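Side-chain contacts in N-acetylglucosamine 2-epimerase (Xylella fastidiosa, PDB 3GT5), which probably interconverts sugars epimeric at carbon 2, as an isomerase of the N-acylglucosamine 2-epimerase kind: residues T55-V58 with F59-A62; W268-P271 with V272-L276. One frame throughout, in Å; residues are numbered along the deposited sequence.

Interaction 1 of 2, residues T55-V58 with F59-A62; sequences TRFV and FNYA
The carbonyls of Thr55 to Val58 accept hydrogen bonds from the amides of Phe59 to Ala62, four successive i to i+4 bonds of one continuous alpha-helix. The longest runs from Phe59 N to Thr55 O at 3.3 Å; Ala62 N to Val58 O is shorter, 2.9 Å. The main side-chain meeting is between Phe57 and Asn60, three residues apart. Asn60 ND2 comes obliquely to the Phe57 ring, 3.5 Å from Phe57 CD1, and amide and ring planes stand 73° apart. Asn60 CG is anti to its own carbonyl carbon (chi1 -81°), which turns the amide back along the preceding turn. ND2 also donates a hydrogen bond to Thr375 O, so the buried amide is tied to a loop as well as set obliquely against the ring. Phe57 meets Tyr61 one turn on more loosely, Phe57 CD1 to Tyr61 CE2 4.4 Å. The Tyr61 ring instead brings an edge to the backbone, Tyr61 CD2 lying 3.3 Å from Phe57 O, while its hydroxyl is hydrogen-bonded to His23 ND1. Helix 51-68 is thus a buried helix of what is probably an alpha/alpha barrel, as in relatives: Val58 and Ala62 pack on Ala121 and Cys124 of helix 112-127, Tyr61 and Ala62 touch Val77 of helix 71-88, and Phe59 meets Tyr377 of helix 377-387 edge-to-face.

Interaction 2 of 2, residues W268-P271 with V272-L276; sequences WLVP and VARSL
Trp268 and Val272 make the closest apolar side-chain contact here, near the start of helix 269-284. Val272 CG2 lies 3.8 Å from Trp268 CE3, at the ring's edge and near its plane; the Trp268 chi1 of 69° puts CG between the backbone N and the carbonyl carbon, from where the six-membered ring reaches the valine. Leu269 CD2 covers part of one indole face, 3.5 Å above the plane and offset toward the rim. A second, looser apolar pair is Val270 CG1 with the aliphatic stem of Arg274, 4.1 Å from Arg274 CG. The stem itself bends at chi3 (64°), and beyond it NE is hydrogen-bonded to Tyr331 OH. The backbone supplies four i to i+4 hydrogen bonds, among them Ala273 N to Leu269 O at 2.9 Å and Ser275 N to Pro271 O at 3.0 Å. Pro271 has no amide hydrogen, and proline is common near the start of a helix. One side-chain bond is added: Ser275 OG donates to Val272 O at 2.8 Å, and the same oxygen also accepts a hydrogen bond from Leu276 N. Trp268 and Val272 both touch Thr206 of helix 192-211. Two donors therefore grip the Val272 carbonyl, pairing the hydroxyl of exposed Ser275 with its own helix, whereas Arg274 combines an apolar stem on that helix with a polar end directed to another part of the chain.

Overall arrangement
Interaction 1 comes first along the chain, in helix 51-68, and interaction 2 much later, near the start of helix 269-284. Their centres are about 29 Å apart and their nearest atoms about 18 Å, on opposite sides of the chain's centre, and they do not touch. Both probably belong to the same alpha/alpha barrel, the fold of this family. The surroundings differ: 55-62 is largely buried among helices 71-88, 112-127 and 377-387, the last bringing the C-terminal part of the chain against an early helix, while 268-276 is partly open and packs on helices 192-211, 247-263 and 309-326. Each is a local helical contact on a different side of the fold.

Interaction 1 of 2, residues T55-V58 with F59-A62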
ATOM      1  N   THR A  55       3.573  11.011  -1.825  1.00 17.33           N
ATOM      2  CA  THR A  55       3.980  10.317  -0.591  1.00 16.47           C
ATOM      3  C   THR A  55       4.683   8.972  -0.850  1.00 17.69           C
ATOM      4  O   THR A  55       5.682   8.645  -0.188  1.00 16.62           O
ATOM      5  CB  THR A  55       2.769  10.158   0.330  1.00 17.07           C
ATOM      6  OG1 THR A  55       1.705   9.494  -0.373  1.00 16.21           O
ATOM      7  CG2 THR A  55       2.296  11.515   0.860  1.00 16.31           C
ATOM      8  N   ARG A  56       4.163   8.173  -1.783  1.00 16.59           N
ATOM      9  CA  ARG A  56       4.755   6.862  -2.051  1.00 16.87           C
ATOM     10  C   ARG A  56       6.182   6.993  -2.568  1.00 16.67           C
ATOM     11  O   ARG A  56       7.025   6.160  -2.264  1.00 16.36           O
ATOM     12  CB  ARG A  56       3.889   6.048  -3.023  1.00 17.30           C
ATOM     13  CG  ARG A  56       2.690   5.398  -2.311  1.00 16.28           C
ATOM     14  CD  ARG A  56       1.820   4.644  -3.285  1.00 17.55           C
ATOM     15  NE  ARG A  56       0.649   4.073  -2.618  1.00 15.99           N
ATOM     16  CZ  ARG A  56      -0.236   3.276  -3.229  1.00 19.24           C
ATOM     17  NH1 ARG A  56      -0.033   2.897  -4.481  1.00 19.99           N
ATOM     18  NH2 ARG A  56      -1.283   2.796  -2.556  1.00 22.63           N
ATOM     19  N   PHE A  57       6.460   8.018  -3.377  1.00 17.65           N
ATOM     20  CA  PHE A  57       7.848   8.214  -3.848  1.00 17.55           C
ATOM     21  C   PHE A  57       8.812   8.544  -2.699  1.00 18.43           C
ATOM     22  O   PHE A  57       9.970   8.186  -2.752  1.00 19.39           O
ATOM     23  CB  PHE A  57       7.954   9.318  -4.874  1.00 16.78           C
ATOM     24  CG  PHE A  57       7.787   8.867  -6.299  1.00 18.70           C
ATOM     25  CD1 PHE A  57       8.700   7.998  -6.885  1.00 18.49           C
ATOM     26  CD2 PHE A  57       6.760   9.380  -7.075  1.00 20.39           C
ATOM     27  CE1 PHE A  57       8.548   7.604  -8.220  1.00 20.79           C
ATOM     28  CE2 PHE A  57       6.608   8.994  -8.419  1.00 19.03           C
ATOM     29  CZ  PHE A  57       7.514   8.107  -8.975  1.00 19.62           C
ATOM     30  N   VAL A  58       8.344   9.229  -1.655  1.00 18.08           N
ATOM     31  CA  VAL A  58       9.178   9.407  -0.451  1.00 18.43           C
ATOM     32  C   VAL A  58       9.514   8.056   0.180  1.00 18.31           C
ATOM     33  O   VAL A  58      10.655   7.803   0.544  1.00 18.78           O
ATOM     34  CB  VAL A  58       8.467  10.291   0.572  1.00 17.80           C
ATOM     35  CG1 VAL A  58       9.162  10.281   1.968  1.00 19.67           C
ATOM     36  CG2 VAL A  58       8.356  11.692   0.061  1.00 18.28           C
ATOM     37  N   PHE A  59       8.536   7.158   0.297  1.00 18.37           N
ATOM     38  CA  PHE A  59       8.797   5.788   0.759  1.00 18.74           C
ATOM     39  C   PHE A  59       9.859   5.085  -0.125  1.00 18.46           C
ATOM     40  O   PHE A  59      10.801   4.507   0.418  1.00 19.10           O
ATOM     41  CB  PHE A  59       7.468   4.978   0.834  1.00 18.77           C
ATOM     42  CG  PHE A  59       7.634   3.523   1.084  1.00 17.01           C
ATOM     43  CD1 PHE A  59       7.453   3.013   2.356  1.00 19.05           C
ATOM     44  CD2 PHE A  59       7.909   2.642   0.034  1.00 18.70           C
ATOM     45  CE1 PHE A  59       7.563   1.649   2.602  1.00 19.41           C
ATOM     46  CE2 PHE A  59       8.043   1.247   0.277  1.00 20.82           C
ATOM     47  CZ  PHE A  59       7.856   0.767   1.569  1.00 20.95           C
ATOM     48  N   ASN A  60       9.670   5.101  -1.454  1.00 17.88           N
ATOM     49  CA  ASN A  60      10.552   4.441  -2.444  1.00 18.21           C
ATOM     50  C   ASN A  60      11.988   4.828  -2.089  1.00 18.16           C
ATOM     51  O   ASN A  60      12.878   3.993  -1.948  1.00 17.71           O
ATOM     52  CB  ASN A  60      10.356   4.993  -3.866  1.00 19.89           C
ATOM     53  CG  ASN A  60       9.171   4.428  -4.640  1.00 21.84           C
ATOM     54  OD1 ASN A  60       8.288   3.751  -4.097  1.00 24.28           O
ATOM     55  ND2 ASN A  60       9.179   4.694  -5.987  1.00 21.78           N
ATOM     56  N   TYR A  61      12.204   6.119  -1.983  1.00 17.00           N
ATOM     57  CA  TYR A  61      13.586   6.593  -1.871  1.00 17.25           C
ATOM     58  C   TYR A  61      14.125   6.398  -0.467  1.00 17.29           C
ATOM     59  O   TYR A  61      15.327   6.088  -0.304  1.00 17.68           O
ATOM     60  CB  TYR A  61      13.654   8.046  -2.278  1.00 15.87           C
ATOM     61  CG  TYR A  61      13.764   8.316  -3.778  1.00 18.61           C
ATOM     62  CD1 TYR A  61      14.961   8.100  -4.437  1.00 18.05           C
ATOM     63  CD2 TYR A  61      12.703   8.848  -4.501  1.00 18.77           C
ATOM     64  CE1 TYR A  61      15.096   8.334  -5.771  1.00 18.61           C
ATOM     65  CE2 TYR A  61      12.820   9.134  -5.845  1.00 18.33           C
ATOM     66  CZ  TYR A  61      14.038   8.853  -6.478  1.00 21.99           C
ATOM     67  OH  TYR A  61      14.238   9.162  -7.810  1.00 25.09           O
ATOM     68  N   ALA A  62      13.276   6.575   0.556  1.00 17.73           N
ATOM     69  CA  ALA A  62      13.716   6.307   1.946  1.00 17.39           C
ATOM     70  C   ALA A  62      14.122   4.880   2.170  1.00 17.35           C
ATOM     71  O   ALA A  62      15.168   4.640   2.717  1.00 18.83           O
ATOM     72  CB  ALA A  62      12.665   6.724   2.959  1.00 17.77           C
TER

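Interaction 2 of 2, residues W268-P271 with V272-L276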
ATOM      1  N   TRP A 268      -3.790 -14.208  18.788  1.00 21.24           N
ATOM      2  CA  TRP A 268      -4.763 -14.215  17.694  1.00 21.02           C
ATOM      3  C   TRP A 268      -4.225 -13.831  16.315  1.00 20.16           C
ATOM      4  O   TRP A 268      -4.834 -14.194  15.297  1.00 21.82           O
ATOM      5  CB  TRP A 268      -5.986 -13.380  18.025  1.00 21.10           C
ATOM      6  CG  TRP A 268      -5.795 -11.929  18.112  1.00 21.04           C
ATOM      7  CD1 TRP A 268      -5.587 -11.197  19.236  1.00 23.91           C
ATOM      8  CD2 TRP A 268      -5.841 -10.981  17.024  1.00 18.12           C
ATOM      9  NE1 TRP A 268      -5.513  -9.857  18.923  1.00 22.07           N
ATOM     10  CE2 TRP A 268      -5.683  -9.703  17.576  1.00 21.26           C
ATOM     11  CE3 TRP A 268      -6.085 -11.092  15.649  1.00 18.55           C
ATOM     12  CZ2 TRP A 268      -5.719  -8.547  16.797  1.00 20.26           C
ATOM     13  CZ3 TRP A 268      -6.100  -9.950  14.884  1.00 19.42           C
ATOM     14  CH2 TRP A 268      -5.923  -8.696  15.455  1.00 20.84           C
ATOM     15  N   LEU A 269      -3.085 -13.146  16.247  1.00 18.70           N
ATOM     16  CA  LEU A 269      -2.643 -12.581  14.975  1.00 19.02           C
ATOM     17  C   LEU A 269      -2.370 -13.630  13.874  1.00 19.46           C
ATOM     18  O   LEU A 269      -2.885 -13.509  12.747  1.00 20.04           O
ATOM     19  CB  LEU A 269      -1.397 -11.720  15.207  1.00 19.87           C
ATOM     20  CG  LEU A 269      -1.615 -10.519  16.134  1.00 20.52           C
ATOM     21  CD1 LEU A 269      -0.198  -9.966  16.631  1.00 18.84           C
ATOM     22  CD2 LEU A 269      -2.460  -9.442  15.472  1.00 19.93           C
ATOM     23  N   VAL A 270      -1.590 -14.646  14.200  1.00 19.74           N
ATOM     24  CA  VAL A 270      -1.163 -15.624  13.191  1.00 19.75           C
ATOM     25  C   VAL A 270      -2.345 -16.445  12.675  1.00 19.87           C
ATOM     26  O   VAL A 270      -2.481 -16.554  11.477  1.00 19.40           O
ATOM     27  CB  VAL A 270       0.046 -16.477  13.643  1.00 22.06           C
ATOM     28  CG1 VAL A 270       0.411 -17.523  12.542  1.00 22.34           C
ATOM     29  CG2 VAL A 270       1.218 -15.607  13.956  1.00 22.36           C
ATOM     30  N   PRO A 271      -3.203 -17.019  13.551  1.00 20.02           N
ATOM     31  CA  PRO A 271      -4.321 -17.798  13.024  1.00 20.09           C
ATOM     32  C   PRO A 271      -5.250 -16.958  12.122  1.00 18.65           C
ATOM     33  O   PRO A 271      -5.791 -17.457  11.100  1.00 19.63           O
ATOM     34  CB  PRO A 271      -5.077 -18.267  14.280  1.00 20.32           C
ATOM     35  CG  PRO A 271      -4.136 -18.139  15.380  1.00 22.55           C
ATOM     36  CD  PRO A 271      -3.065 -17.169  15.020  1.00 21.21           C
ATOM     37  N   VAL A 272      -5.465 -15.699  12.493  1.00 18.80           N
ATOM     38  CA  VAL A 272      -6.286 -14.819  11.636  1.00 17.72           C
ATOM     39  C   VAL A 272      -5.600 -14.578  10.285  1.00 18.87           C
ATOM     40  O   VAL A 272      -6.241 -14.688   9.228  1.00 18.81           O
ATOM     41  CB  VAL A 272      -6.671 -13.512  12.339  1.00 18.67           C
ATOM     42  CG1 VAL A 272      -7.302 -12.508  11.366  1.00 16.06           C
ATOM     43  CG2 VAL A 272      -7.619 -13.762  13.500  1.00 19.84           C
ATOM     44  N   ALA A 273      -4.292 -14.287  10.322  1.00 19.13           N
ATOM     45  CA  ALA A 273      -3.471 -14.132   9.098  1.00 18.97           C
ATOM     46  C   ALA A 273      -3.589 -15.353   8.177  1.00 19.48           C
ATOM     47  O   ALA A 273      -3.793 -15.197   6.976  1.00 18.11           O
ATOM     48  CB  ALA A 273      -1.979 -13.906   9.463  1.00 18.03           C
ATOM     49  N   ARG A 274      -3.446 -16.547   8.756  1.00 18.79           N
ATOM     50  CA  ARG A 274      -3.530 -17.809   7.963  1.00 20.30           C
ATOM     51  C   ARG A 274      -4.925 -17.968   7.339  1.00 20.51           C
ATOM     52  O   ARG A 274      -5.050 -18.340   6.170  1.00 21.33           O
ATOM     53  CB  ARG A 274      -3.172 -19.029   8.833  1.00 21.23           C
ATOM     54  CG  ARG A 274      -1.734 -19.014   9.323  1.00 22.33           C
ATOM     55  CD  ARG A 274      -1.338 -20.327   9.974  1.00 28.18           C
ATOM     56  NE  ARG A 274      -1.375 -21.397   8.976  1.00 30.07           N
ATOM     57  CZ  ARG A 274      -0.747 -22.571   9.084  1.00 30.90           C
ATOM     58  NH1 ARG A 274      -0.023 -22.848  10.161  1.00 30.40           N
ATOM     59  NH2 ARG A 274      -0.867 -23.468   8.103  1.00 29.84           N
ATOM     60  N   SER A 275      -5.972 -17.645   8.092  1.00 20.46           N
ATOM     61  CA  SER A 275      -7.357 -17.765   7.582  1.00 21.49           C
ATOM     62  C   SER A 275      -7.578 -16.822   6.389  1.00 21.88           C
ATOM     63  O   SER A 275      -8.216 -17.196   5.387  1.00 21.34           O
ATOM     64  CB  SER A 275      -8.414 -17.530   8.689  1.00 21.90           C
ATOM     65  OG  SER A 275      -8.583 -16.130   9.028  1.00 25.02           O
ATOM     66  N   LEU A 276      -7.059 -15.593   6.491  1.00 18.92           N
ATOM     67  CA  LEU A 276      -7.242 -14.624   5.423  1.00 18.99           C
ATOM     68  C   LEU A 276      -6.485 -15.039   4.151  1.00 19.53           C
ATOM     69  O   LEU A 276      -7.019 -14.986   3.013  1.00 18.52           O
ATOM     70  CB  LEU A 276      -6.746 -13.239   5.859  1.00 18.36           C
ATOM     71  CG  LEU A 276      -7.622 -12.590   6.957  1.00 17.25           C
ATOM     72  CD1 LEU A 276      -7.031 -11.249   7.470  1.00 18.52           C
ATOM     73  CD2 LEU A 276      -9.094 -12.375   6.477  1.00 20.58           C
TER